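Local structure of ribosome-inactivating protein 3 (Zea mays, 2PQG) at residues W84-D90 and P100-G106; K1-P7 and W51-K57; K225-E229 and V259-T263. The protein belongs to the ribosome-inactivating protein family of plants, an alpha+beta fold in which a mixed beta-sheet is packed among helices. All coordinates share one frame; numbering follows the deposited sequence.

Interaction 1. Residues W84-D90 and P100-G106; sequences WWEFGKD and PRWLGFG
W102 sets its indole against the chain bend at F87-D90. One ring face lies over the backbone of K89, whose O stands 3.6 Å above the plane, while F87 O meets the ring edge, 3.1 Å from W102 CZ3. G88, having no side chain, lets W102 CE3 come within 3.3 Å of its CA. E86 runs alongside W102 and points the same way, with carboxylate and ring planes 40° apart. Its CG is anti to the backbone N (chi1 -163°) and the chain is extended, which carries the carboxylate to the backbone amides of L95 and L96; H94 stacks on W102.

The other sheet face carries W85 and R101, lying side by side. R101 CB sits over the six-membered ring of W85, 3.9 Å from its centroid, and R101 CD rests 3.7 Å from W85 CH2; the guanidinium is turned 32° from the indole plane. L103 splits its methyls between two aromatic rings, CD2 lying 3.8 Å from W85 CE3 and CD1 4.0 Å from F87 CD2.

Between the two faces, three nearly straight backbone bonds (R101 N to W84 O, E86 N to R101 O, L103 N to E86 O) form a parallel pair at the edge of the sheet. G88 N then bonds to F105 O from above its carbonyl plane, prolonging the pairing into the loop.

The chemistry combines a hydrogen-bonded parallel ladder with aromatic contacts on both its faces. The buried E86 carboxylate is satisfied by two amides, which would probably stabilise its negative charge.

Interaction 2. Residues K1-P7 and W51-K57; sequences KFTEIFP and WLYTELK
Strands 2-7 and 51-57 run parallel with a 23° twist between their axes, and every residue from F2 to P7 is paired in register with one from L52 to K57. The bonds alternate regularly, from Y53 N to F2 O through to K57 N to F6 O; at the start W51 O accepts from two donors, F2 N nearly along the carbonyl direction and K1 N from above its plane.

On the face bearing F2, E4 and F6, L52 makes the closest side-chain contacts. Its CD1 touches both F2 CE2 at 3.5 Å and E4 CG at 3.4 Å. F2 CG lies between the backbone N and the carbonyl carbon (chi1 65°), which folds the ring back across the neighbouring strand and puts a face over L52 CA, 4.2 Å from the ring centroid. E4, bent at its second torsion, crosses L52 at about a right angle; its OE2 lies at the F2 ring edge and close to D25 OD1, a pairing of like charges that might raise the pKa of one of the two acids. Further along, L56 CD2 touches F6 CB at 3.9 Å, and the F6 ring stacks on F18.

The opposite face carries T3, Y53, I5, E55, P7 and K57. I5 lies alongside E55, and I5 CG2 meets the aliphatic part of K57, 3.4 Å from its CD.

Helix 15-27 connects these adjacent parallel strands and packs V22 against both E4 and L52. This is the arrangement of a beta-alpha-beta crossover, here opening the chain and forming one edge of the mixed sheet.

Interaction 3. Residues K225-E229 and V259-T263; sequences KAAFE and VKNQT
K225, on helix 220-232, meets Q262 with the aliphatic part of its extended side chain. The two side chains cross at about a right angle, and K225 CG lies 3.9 Å from Q262 CD, so the lysine offers carbon rather than its ammonium group to the terminal segment. Two residues on, A227 points toward the loop and its CB touches V259 CG1 at 3.8 Å. V259 is buried here, its backbone bonded to P39 and L41, so the methyl contact lies at the inner end of the interface.

F228 carries most of the contact. With CG beside the backbone N (chi1 -84°), its ring reaches out from the helix to the bend at K260-Q262. The aliphatic stem of Q262 lies over one ring face: CB stands almost directly over the middle of the ring, 3.7 Å from the centroid and only 7° off the normal, a close CH-pi contact, and CG continues over the same ring to lie 3.7 Å from F228 CD1. The far end of the phenyl ring meets the backbone, where F228 CZ is 3.5 Å from Q262 N and F228 CE1 is 3.6 Å from K260 O. The amide plane of N261 is turned 27° from the ring, its OD1 being 4.0 Å from F228 CZ. That OD1 also takes a weak bond from T263 N, while N261 ND2 bonds to L41 O. H33 and I36 add further packing to F228.

The two segments thus meet through van der Waals and CH-pi contacts without a direct hydrogen bond. Polar anchoring comes from neighbouring residues, notably S224, one turn before F228 on the helix, whose OG bonds to K260 N, and L41 with N261, which, with the backbone bonds of V259, probably hold the C-terminal segment on its path past the phenyl ring.

Interactions 1 and 2 belong to one mixed sheet and supply its two outermost strand pairs, both parallel; interaction 3 lies apart, with nearest atoms about 15 Å from interaction 1 and 13 Å from interaction 2. Interactions 1 and 2 touch each other, W84 CH2 packing 3.5 Å from Y53 CE2. Both are partly buried and built on backbone ladders. In K1-P7 with W51-K57 the ladder is long and regular, whereas in W84-D90 with P100-G106 it is short, gives way to a loop and relies more on indole packing. Interaction 3 is a surface contact, a helix with the C-terminal segment, whose side chains and backbone pack against helix side chains without backbone pairing.

Interaction 1. Residues W84-D90 and P100-G106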
loop_
_atom_site.group_PDB
_atom_site.type_symbol
_atom_site.label_atom_id
_atom_site.label_comp_id
_atom_site.label_asym_id
_atom_site.label_seq_id
_atom_site.Cartn_x
_atom_site.Cartn_y
_atom_site.Cartn_z
ATOM N N TRP A 84 0.967 12.823 12.894
ATOM C CA TRP A 84 0.281 12.123 11.810
ATOM C C TRP A 84 0.527 12.822 10.495
ATOM O O TRP A 84 0.366 14.035 10.383
ATOM C CB TRP A 84 -1.226 12.048 12.053
ATOM C CG TRP A 84 -1.626 10.975 13.016
ATOM C CD1 TRP A 84 -1.902 11.128 14.344
ATOM C CD2 TRP A 84 -1.782 9.577 12.729
ATOM N NE1 TRP A 84 -2.222 9.915 14.902
ATOM C CE2 TRP A 84 -2.157 8.947 13.937
ATOM C CE3 TRP A 84 -1.641 8.800 11.574
ATOM C CZ2 TRP A 84 -2.392 7.569 14.022
ATOM C CZ3 TRP A 84 -1.873 7.431 11.658
ATOM C CH2 TRP A 84 -2.247 6.830 12.876
ATOM N N TRP A 85 0.921 12.041 9.501
ATOM C CA TRP A 85 1.197 12.554 8.171
ATOM C C TRP A 85 0.192 11.951 7.220
ATOM O O TRP A 85 0.155 10.735 7.037
ATOM C CB TRP A 85 2.599 12.163 7.752
ATOM C CG TRP A 85 3.639 12.873 8.514
ATOM C CD1 TRP A 85 4.296 12.443 9.645
ATOM C CD2 TRP A 85 4.144 14.168 8.223
ATOM N NE1 TRP A 85 5.195 13.398 10.061
ATOM C CE2 TRP A 85 5.137 14.460 9.195
ATOM C CE3 TRP A 85 3.891 15.098 7.207
ATOM C CZ2 TRP A 85 5.834 15.675 9.207
ATOM C CZ3 TRP A 85 4.589 16.305 7.221
ATOM C CH2 TRP A 85 5.565 16.571 8.202
ATOM N N GLU A 86 -0.611 12.808 6.601
ATOM C CA GLU A 86 -1.654 12.350 5.693
ATOM C C GLU A 86 -1.474 12.675 4.212
ATOM O O GLU A 86 -0.971 13.739 3.837
ATOM C CB GLU A 86 -2.987 12.914 6.168
ATOM C CG GLU A 86 -4.194 12.224 5.589
ATOM C CD GLU A 86 -5.487 12.856 6.055
ATOM O OE1 GLU A 86 -5.457 13.577 7.077
ATOM O OE2 GLU A 86 -6.530 12.624 5.406
ATOM N N PHE A 87 -1.900 11.738 3.372
ATOM C CA PHE A 87 -1.828 11.902 1.923
ATOM C C PHE A 87 -2.734 13.058 1.520
ATOM O O PHE A 87 -3.926 13.060 1.836
ATOM C CB PHE A 87 -2.286 10.619 1.225
ATOM C CG PHE A 87 -1.201 9.599 1.042
ATOM C CD1 PHE A 87 -1.415 8.276 1.400
ATOM C CD2 PHE A 87 0.017 9.953 0.475
ATOM C CE1 PHE A 87 -0.439 7.314 1.190
ATOM C CE2 PHE A 87 0.997 9.001 0.260
ATOM C CZ PHE A 87 0.770 7.676 0.621
ATOM N N GLY A 88 -2.166 14.037 0.828
ATOM C CA GLY A 88 -2.942 15.184 0.410
ATOM C C GLY A 88 -2.088 16.431 0.412
ATOM O O GLY A 88 -0.871 16.350 0.574
ATOM N N LYS A 89 -2.724 17.586 0.233
ATOM C CA LYS A 89 -2.028 18.874 0.203
ATOM C C LYS A 89 -2.964 19.950 0.760
ATOM O O LYS A 89 -4.178 19.727 0.837
ATOM C CB LYS A 89 -1.622 19.217 -1.244
ATOM C CG LYS A 89 -2.801 19.366 -2.211
ATOM C CD LYS A 89 -2.364 19.452 -3.676
ATOM C CE LYS A 89 -3.507 19.949 -4.581
ATOM N NZ LYS A 89 -4.770 19.151 -4.481
ATOM N N ASP A 90 -2.410 21.100 1.152
ATOM C CA ASP A 90 -3.224 22.195 1.691
ATOM C C ASP A 90 -4.434 22.406 0.789
ATOM O O ASP A 90 -4.306 22.413 -0.432
ATOM C CB ASP A 90 -2.431 23.504 1.750
ATOM C CG ASP A 90 -1.245 23.436 2.691
ATOM O OD1 ASP A 90 -0.575 24.480 2.870
ATOM O OD2 ASP A 90 -0.978 22.349 3.247
ATOM N N PRO A 100 -3.280 16.314 12.085
ATOM C CA PRO A 100 -2.500 15.737 10.989
ATOM C C PRO A 100 -1.847 16.764 10.070
ATOM O O PRO A 100 -2.386 17.849 9.843
ATOM C CB PRO A 100 -3.523 14.867 10.264
ATOM C CG PRO A 100 -4.783 15.630 10.439
ATOM C CD PRO A 100 -4.722 16.097 11.879
ATOM N N ARG A 101 -0.673 16.409 9.561
ATOM C CA ARG A 101 0.068 17.269 8.649
ATOM C C ARG A 101 -0.057 16.717 7.234
ATOM O O ARG A 101 -0.088 15.495 7.035
ATOM C CB ARG A 101 1.540 17.326 9.048
ATOM C CG ARG A 101 1.795 18.193 10.232
ATOM C CD ARG A 101 3.240 18.131 10.675
ATOM N NE ARG A 101 3.646 19.390 11.292
ATOM C CZ ARG A 101 3.844 20.517 10.612
ATOM N NH1 ARG A 101 4.209 21.619 11.251
ATOM N NH2 ARG A 101 3.695 20.541 9.290
ATOM N N TRP A 102 -0.141 17.620 6.261
ATOM C CA TRP A 102 -0.237 17.231 4.861
ATOM C C TRP A 102 1.154 16.878 4.327
ATOM O O TRP A 102 2.106 17.635 4.523
ATOM C CB TRP A 102 -0.821 18.378 4.028
ATOM C CG TRP A 102 -2.311 18.588 4.169
ATOM C CD1 TRP A 102 -2.952 19.756 4.511
ATOM C CD2 TRP A 102 -3.345 17.625 3.915
ATOM N NE1 TRP A 102 -4.313 19.573 4.492
ATOM C CE2 TRP A 102 -4.585 18.275 4.143
ATOM C CE3 TRP A 102 -3.347 16.271 3.548
ATOM C CZ2 TRP A 102 -5.818 17.623 3.980
ATOM C CZ3 TRP A 102 -4.581 15.618 3.386
ATOM C CH2 TRP A 102 -5.795 16.296 3.619
ATOM N N LEU A 103 1.269 15.729 3.665
ATOM C CA LEU A 103 2.540 15.309 3.092
ATOM C C LEU A 103 2.862 16.207 1.891
ATOM O O LEU A 103 4.023 16.393 1.530
ATOM C CB LEU A 103 2.476 13.833 2.667
ATOM C CG LEU A 103 2.740 12.782 3.767
ATOM C CD1 LEU A 103 2.390 11.358 3.304
ATOM C CD2 LEU A 103 4.209 12.860 4.166
ATOM N N GLY A 104 1.826 16.784 1.289
ATOM C CA GLY A 104 2.038 17.653 0.144
ATOM C C GLY A 104 1.785 16.951 -1.180
ATOM O O GLY A 104 1.632 17.595 -2.217
ATOM N N PHE A 105 1.749 15.624 -1.144
ATOM C CA PHE A 105 1.501 14.833 -2.342
ATOM C C PHE A 105 0.431 13.797 -2.019
ATOM O O PHE A 105 0.154 13.542 -0.846
ATOM C CB PHE A 105 2.800 14.168 -2.813
ATOM C CG PHE A 105 3.554 13.449 -1.731
ATOM C CD1 PHE A 105 3.373 12.088 -1.528
ATOM C CD2 PHE A 105 4.458 14.131 -0.925
ATOM C CE1 PHE A 105 4.087 11.412 -0.544
ATOM C CE2 PHE A 105 5.180 13.467 0.068
ATOM C CZ PHE A 105 4.994 12.105 0.259
ATOM N N GLY A 106 -0.185 13.219 -3.047
ATOM C CA GLY A 106 -1.230 12.236 -2.815
ATOM C C GLY A 106 -0.735 10.800 -2.772
ATOM O O GLY A 106 0.449 10.532 -2.976
#

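Interaction 2. Residues K1-P7 and W51-K57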
loop_
_atom_site.group_PDB
_atom_site.type_symbol
_atom_site.label_atom_id
_atom_site.label_comp_id
_atom_site.label_asym_id
_atom_site.label_seq_id
_atom_site.Cartn_x
_atom_site.Cartn_y
_atom_site.Cartn_z
ATOM N N LYS A 1 -9.131 1.539 14.081
ATOM C CA LYS A 1 -10.234 0.944 14.893
ATOM C C LYS A 1 -9.779 -0.388 15.487
ATOM O O LYS A 1 -10.239 -0.771 16.566
ATOM C CB LYS A 1 -11.473 0.756 14.018
ATOM C CG LYS A 1 -12.040 2.068 13.468
ATOM C CD LYS A 1 -12.967 2.742 14.462
ATOM C CE LYS A 1 -13.990 1.744 15.005
ATOM N NZ LYS A 1 -15.387 2.102 14.642
ATOM N N PHE A 2 -8.902 -1.106 14.778
ATOM C CA PHE A 2 -8.327 -2.348 15.297
ATOM C C PHE A 2 -6.886 -2.431 14.814
ATOM O O PHE A 2 -6.560 -2.142 13.657
ATOM C CB PHE A 2 -9.140 -3.588 14.890
ATOM C CG PHE A 2 -9.144 -3.854 13.447
ATOM C CD1 PHE A 2 -10.037 -3.201 12.608
ATOM C CD2 PHE A 2 -8.259 -4.779 12.912
ATOM C CE1 PHE A 2 -10.051 -3.470 11.243
ATOM C CE2 PHE A 2 -8.263 -5.055 11.553
ATOM C CZ PHE A 2 -9.162 -4.400 10.715
ATOM N N THR A 3 -6.008 -2.857 15.716
ATOM C CA THR A 3 -4.569 -2.804 15.476
ATOM C C THR A 3 -4.007 -4.147 15.011
ATOM O O THR A 3 -4.508 -5.207 15.390
ATOM C CB THR A 3 -3.802 -2.345 16.730
ATOM O OG1 THR A 3 -4.155 -0.989 17.038
ATOM C CG2 THR A 3 -2.302 -2.435 16.501
ATOM N N GLU A 4 -2.966 -4.090 14.187
ATOM C CA GLU A 4 -2.131 -5.248 13.898
ATOM C C GLU A 4 -0.690 -4.785 14.174
ATOM O O GLU A 4 -0.374 -3.583 14.082
ATOM C CB GLU A 4 -2.224 -5.714 12.442
ATOM C CG GLU A 4 -3.631 -5.909 11.942
ATOM C CD GLU A 4 -4.383 -7.001 12.672
ATOM O OE1 GLU A 4 -3.757 -8.020 13.026
ATOM O OE2 GLU A 4 -5.607 -6.848 12.867
ATOM N N ILE A 5 0.177 -5.728 14.537
ATOM C CA ILE A 5 1.576 -5.424 14.829
ATOM C C ILE A 5 2.507 -6.380 14.098
ATOM O O ILE A 5 2.340 -7.598 14.181
ATOM C CB ILE A 5 1.876 -5.513 16.339
ATOM C CG1 ILE A 5 1.056 -4.462 17.096
ATOM C CG2 ILE A 5 3.365 -5.298 16.585
ATOM C CD1 ILE A 5 1.170 -4.574 18.604
ATOM N N PHE A 6 3.472 -5.828 13.368
ATOM C CA PHE A 6 4.435 -6.644 12.657
ATOM C C PHE A 6 5.880 -6.272 13.054
ATOM O O PHE A 6 6.318 -5.146 12.841
ATOM C CB PHE A 6 4.290 -6.496 11.133
ATOM C CG PHE A 6 5.160 -7.439 10.366
ATOM C CD1 PHE A 6 5.915 -6.992 9.300
ATOM C CD2 PHE A 6 5.259 -8.775 10.747
ATOM C CE1 PHE A 6 6.774 -7.860 8.622
ATOM C CE2 PHE A 6 6.113 -9.651 10.078
ATOM C CZ PHE A 6 6.873 -9.192 9.011
ATOM N N PRO A 7 6.618 -7.216 13.672
ATOM C CA PRO A 7 8.006 -7.023 14.116
ATOM C C PRO A 7 8.904 -7.189 12.899
ATOM O O PRO A 7 9.531 -8.237 12.705
ATOM C CB PRO A 7 8.190 -8.119 15.154
ATOM C CG PRO A 7 7.280 -9.219 14.640
ATOM C CD PRO A 7 6.077 -8.523 14.096
ATOM N N TRP A 51 -11.345 1.488 10.507
ATOM C CA TRP A 51 -9.920 1.649 10.250
ATOM C C TRP A 51 -9.049 0.487 10.680
ATOM O O TRP A 51 -9.240 -0.071 11.772
ATOM C CB TRP A 51 -9.401 2.900 10.946
ATOM C CG TRP A 51 -9.903 4.200 10.380
ATOM C CD1 TRP A 51 -11.062 4.840 10.686
ATOM C CD2 TRP A 51 -9.256 4.999 9.380
ATOM N NE1 TRP A 51 -11.181 5.991 9.939
ATOM C CE2 TRP A 51 -10.086 6.109 9.127
ATOM C CE3 TRP A 51 -8.053 4.876 8.670
ATOM C CZ2 TRP A 51 -9.757 7.091 8.194
ATOM C CZ3 TRP A 51 -7.729 5.857 7.740
ATOM C CH2 TRP A 51 -8.581 6.949 7.512
ATOM N N LEU A 52 -8.127 0.090 9.802
ATOM C CA LEU A 52 -7.158 -0.945 10.143
ATOM C C LEU A 52 -5.850 -0.188 10.445
ATOM O O LEU A 52 -5.363 0.611 9.636
ATOM C CB LEU A 52 -6.900 -1.932 8.996
ATOM C CG LEU A 52 -5.560 -2.683 9.065
ATOM C CD1 LEU A 52 -5.436 -3.447 10.372
ATOM C CD2 LEU A 52 -5.462 -3.629 7.876
ATOM N N TYR A 53 -5.304 -0.413 11.634
ATOM C CA TYR A 53 -4.053 0.211 12.059
ATOM C C TYR A 53 -2.964 -0.842 12.157
ATOM O O TYR A 53 -3.055 -1.768 12.966
ATOM C CB TYR A 53 -4.188 0.848 13.436
ATOM C CG TYR A 53 -4.745 2.240 13.421
ATOM C CD1 TYR A 53 -5.919 2.530 12.737
ATOM C CD2 TYR A 53 -4.106 3.270 14.111
ATOM C CE1 TYR A 53 -6.454 3.817 12.740
ATOM C CE2 TYR A 53 -4.632 4.564 14.121
ATOM C CZ TYR A 53 -5.806 4.829 13.432
ATOM O OH TYR A 53 -6.334 6.099 13.429
ATOM N N THR A 54 -1.934 -0.715 11.329
ATOM C CA THR A 54 -0.848 -1.667 11.385
ATOM C C THR A 54 0.399 -0.965 11.881
ATOM O O THR A 54 0.851 0.020 11.305
ATOM C CB THR A 54 -0.597 -2.340 10.006
ATOM O OG1 THR A 54 -0.263 -1.353 9.023
ATOM C CG2 THR A 54 -1.843 -3.074 9.557
ATOM N N GLU A 55 0.925 -1.468 12.989
ATOM C CA GLU A 55 2.130 -0.908 13.574
ATOM C C GLU A 55 3.342 -1.714 13.139
ATOM O O GLU A 55 3.474 -2.884 13.499
ATOM C CB GLU A 55 2.060 -0.912 15.102
ATOM C CG GLU A 55 3.103 -0.005 15.740
ATOM C CD GLU A 55 3.372 -0.331 17.196
ATOM O OE1 GLU A 55 2.395 -0.534 17.944
ATOM O OE2 GLU A 55 4.559 -0.377 17.593
ATOM N N LEU A 56 4.216 -1.093 12.351
ATOM C CA LEU A 56 5.426 -1.756 11.893
ATOM C C LEU A 56 6.593 -1.330 12.785
ATOM O O LEU A 56 6.953 -0.149 12.861
ATOM C CB LEU A 56 5.723 -1.382 10.443
ATOM C CG LEU A 56 4.555 -1.552 9.470
ATOM C CD1 LEU A 56 4.988 -1.096 8.072
ATOM C CD2 LEU A 56 4.112 -2.999 9.444
ATOM N N LYS A 57 7.194 -2.301 13.453
ATOM C CA LYS A 57 8.302 -2.025 14.360
ATOM C C LYS A 57 9.604 -2.665 13.936
ATOM O O LYS A 57 9.607 -3.760 13.342
ATOM C CB LYS A 57 7.986 -2.551 15.758
ATOM C CG LYS A 57 6.514 -2.491 16.159
ATOM C CD LYS A 57 6.160 -3.511 17.236
ATOM C CE LYS A 57 6.142 -2.884 18.610
ATOM N NZ LYS A 57 7.075 -3.569 19.541
#

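Interaction 3. Residues K225-E229 and V259-T263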
loop_
_atom_site.group_PDB
_atom_site.type_symbol
_atom_site.label_atom_id
_atom_site.label_comp_id
_atom_site.label_asym_id
_atom_site.label_seq_id
_atom_site.Cartn_x
_atom_site.Cartn_y
_atom_site.Cartn_z
ATOM N N LYS A 225 -14.841 -5.230 -10.057
ATOM C CA LYS A 225 -16.102 -5.111 -10.789
ATOM C C LYS A 225 -16.369 -6.411 -11.550
ATOM O O LYS A 225 -17.495 -6.911 -11.574
ATOM C CB LYS A 225 -16.052 -3.928 -11.761
ATOM C CG LYS A 225 -16.002 -2.575 -11.060
ATOM C CD LYS A 225 -16.124 -1.382 -12.016
ATOM C CE LYS A 225 -16.330 -0.105 -11.211
ATOM N NZ LYS A 225 -16.739 1.057 -12.040
ATOM N N ALA A 226 -15.326 -6.962 -12.165
ATOM C CA ALA A 226 -15.455 -8.216 -12.891
ATOM C C ALA A 226 -15.854 -9.317 -11.915
ATOM O O ALA A 226 -16.632 -10.208 -12.259
ATOM C CB ALA A 226 -14.138 -8.576 -13.575
ATOM N N ALA A 227 -15.320 -9.260 -10.697
ATOM C CA ALA A 227 -15.639 -10.266 -9.693
ATOM C C ALA A 227 -17.151 -10.338 -9.544
ATOM O O ALA A 227 -17.731 -11.426 -9.482
ATOM C CB ALA A 227 -14.993 -9.911 -8.366
ATOM N N PHE A 228 -17.780 -9.168 -9.499
ATOM C CA PHE A 228 -19.233 -9.077 -9.369
ATOM C C PHE A 228 -19.959 -9.489 -10.653
ATOM O O PHE A 228 -21.024 -10.111 -10.597
ATOM C CB PHE A 228 -19.648 -7.657 -8.974
ATOM C CG PHE A 228 -19.574 -7.393 -7.492
ATOM C CD1 PHE A 228 -18.346 -7.261 -6.843
ATOM C CD2 PHE A 228 -20.742 -7.283 -6.742
ATOM C CE1 PHE A 228 -18.287 -7.031 -5.469
ATOM C CE2 PHE A 228 -20.692 -7.054 -5.370
ATOM C CZ PHE A 228 -19.464 -6.924 -4.732
ATOM N N GLU A 229 -19.388 -9.144 -11.805
ATOM C CA GLU A 229 -19.992 -9.515 -13.078
ATOM C C GLU A 229 -19.982 -11.033 -13.254
ATOM O O GLU A 229 -20.923 -11.603 -13.805
ATOM C CB GLU A 229 -19.245 -8.874 -14.249
ATOM C CG GLU A 229 -19.702 -9.408 -15.604
ATOM C CD GLU A 229 -19.055 -8.709 -16.786
ATOM O OE1 GLU A 229 -19.221 -9.210 -17.922
ATOM O OE2 GLU A 229 -18.390 -7.665 -16.587
ATOM N N VAL A 259 -12.066 -8.350 -2.673
ATOM C CA VAL A 259 -12.618 -7.453 -3.677
ATOM C C VAL A 259 -13.346 -6.254 -3.118
ATOM O O VAL A 259 -13.938 -6.294 -2.039
ATOM C CB VAL A 259 -13.578 -8.174 -4.636
ATOM C CG1 VAL A 259 -12.840 -9.273 -5.362
ATOM C CG2 VAL A 259 -14.772 -8.712 -3.879
ATOM N N LYS A 260 -13.289 -5.183 -3.897
ATOM C CA LYS A 260 -13.924 -3.921 -3.577
ATOM C C LYS A 260 -15.440 -4.051 -3.758
ATOM O O LYS A 260 -15.924 -4.458 -4.827
ATOM C CB LYS A 260 -13.358 -2.859 -4.505
ATOM C CG LYS A 260 -13.745 -1.449 -4.179
ATOM C CD LYS A 260 -12.807 -0.522 -4.921
ATOM C CE LYS A 260 -13.157 0.928 -4.704
ATOM N NZ LYS A 260 -14.490 1.056 -4.068
ATOM N N ASN A 261 -16.174 -3.714 -2.700
ATOM C CA ASN A 261 -17.626 -3.792 -2.700
ATOM C C ASN A 261 -18.252 -2.868 -3.729
ATOM O O ASN A 261 -18.065 -1.648 -3.677
ATOM C CB ASN A 261 -18.183 -3.417 -1.327
ATOM C CG ASN A 261 -19.575 -3.996 -1.076
ATOM O OD1 ASN A 261 -20.393 -4.137 -1.997
ATOM N ND2 ASN A 261 -19.850 -4.321 0.184
ATOM N N GLN A 262 -19.006 -3.455 -4.658
ATOM C CA GLN A 262 -19.690 -2.677 -5.677
ATOM C C GLN A 262 -20.993 -2.120 -5.097
ATOM O O GLN A 262 -21.489 -1.081 -5.541
ATOM C CB GLN A 262 -19.977 -3.537 -6.904
ATOM C CG GLN A 262 -18.769 -3.734 -7.792
ATOM C CD GLN A 262 -17.655 -2.733 -7.523
ATOM O OE1 GLN A 262 -16.695 -3.040 -6.816
ATOM N NE2 GLN A 262 -17.783 -1.531 -8.078
ATOM N N THR A 263 -21.548 -2.811 -4.104
ATOM C CA THR A 263 -22.784 -2.364 -3.452
ATOM C C THR A 263 -22.386 -1.480 -2.264
ATOM O O THR A 263 -22.714 -0.267 -2.302
ATOM C CB THR A 263 -23.617 -3.554 -2.915
#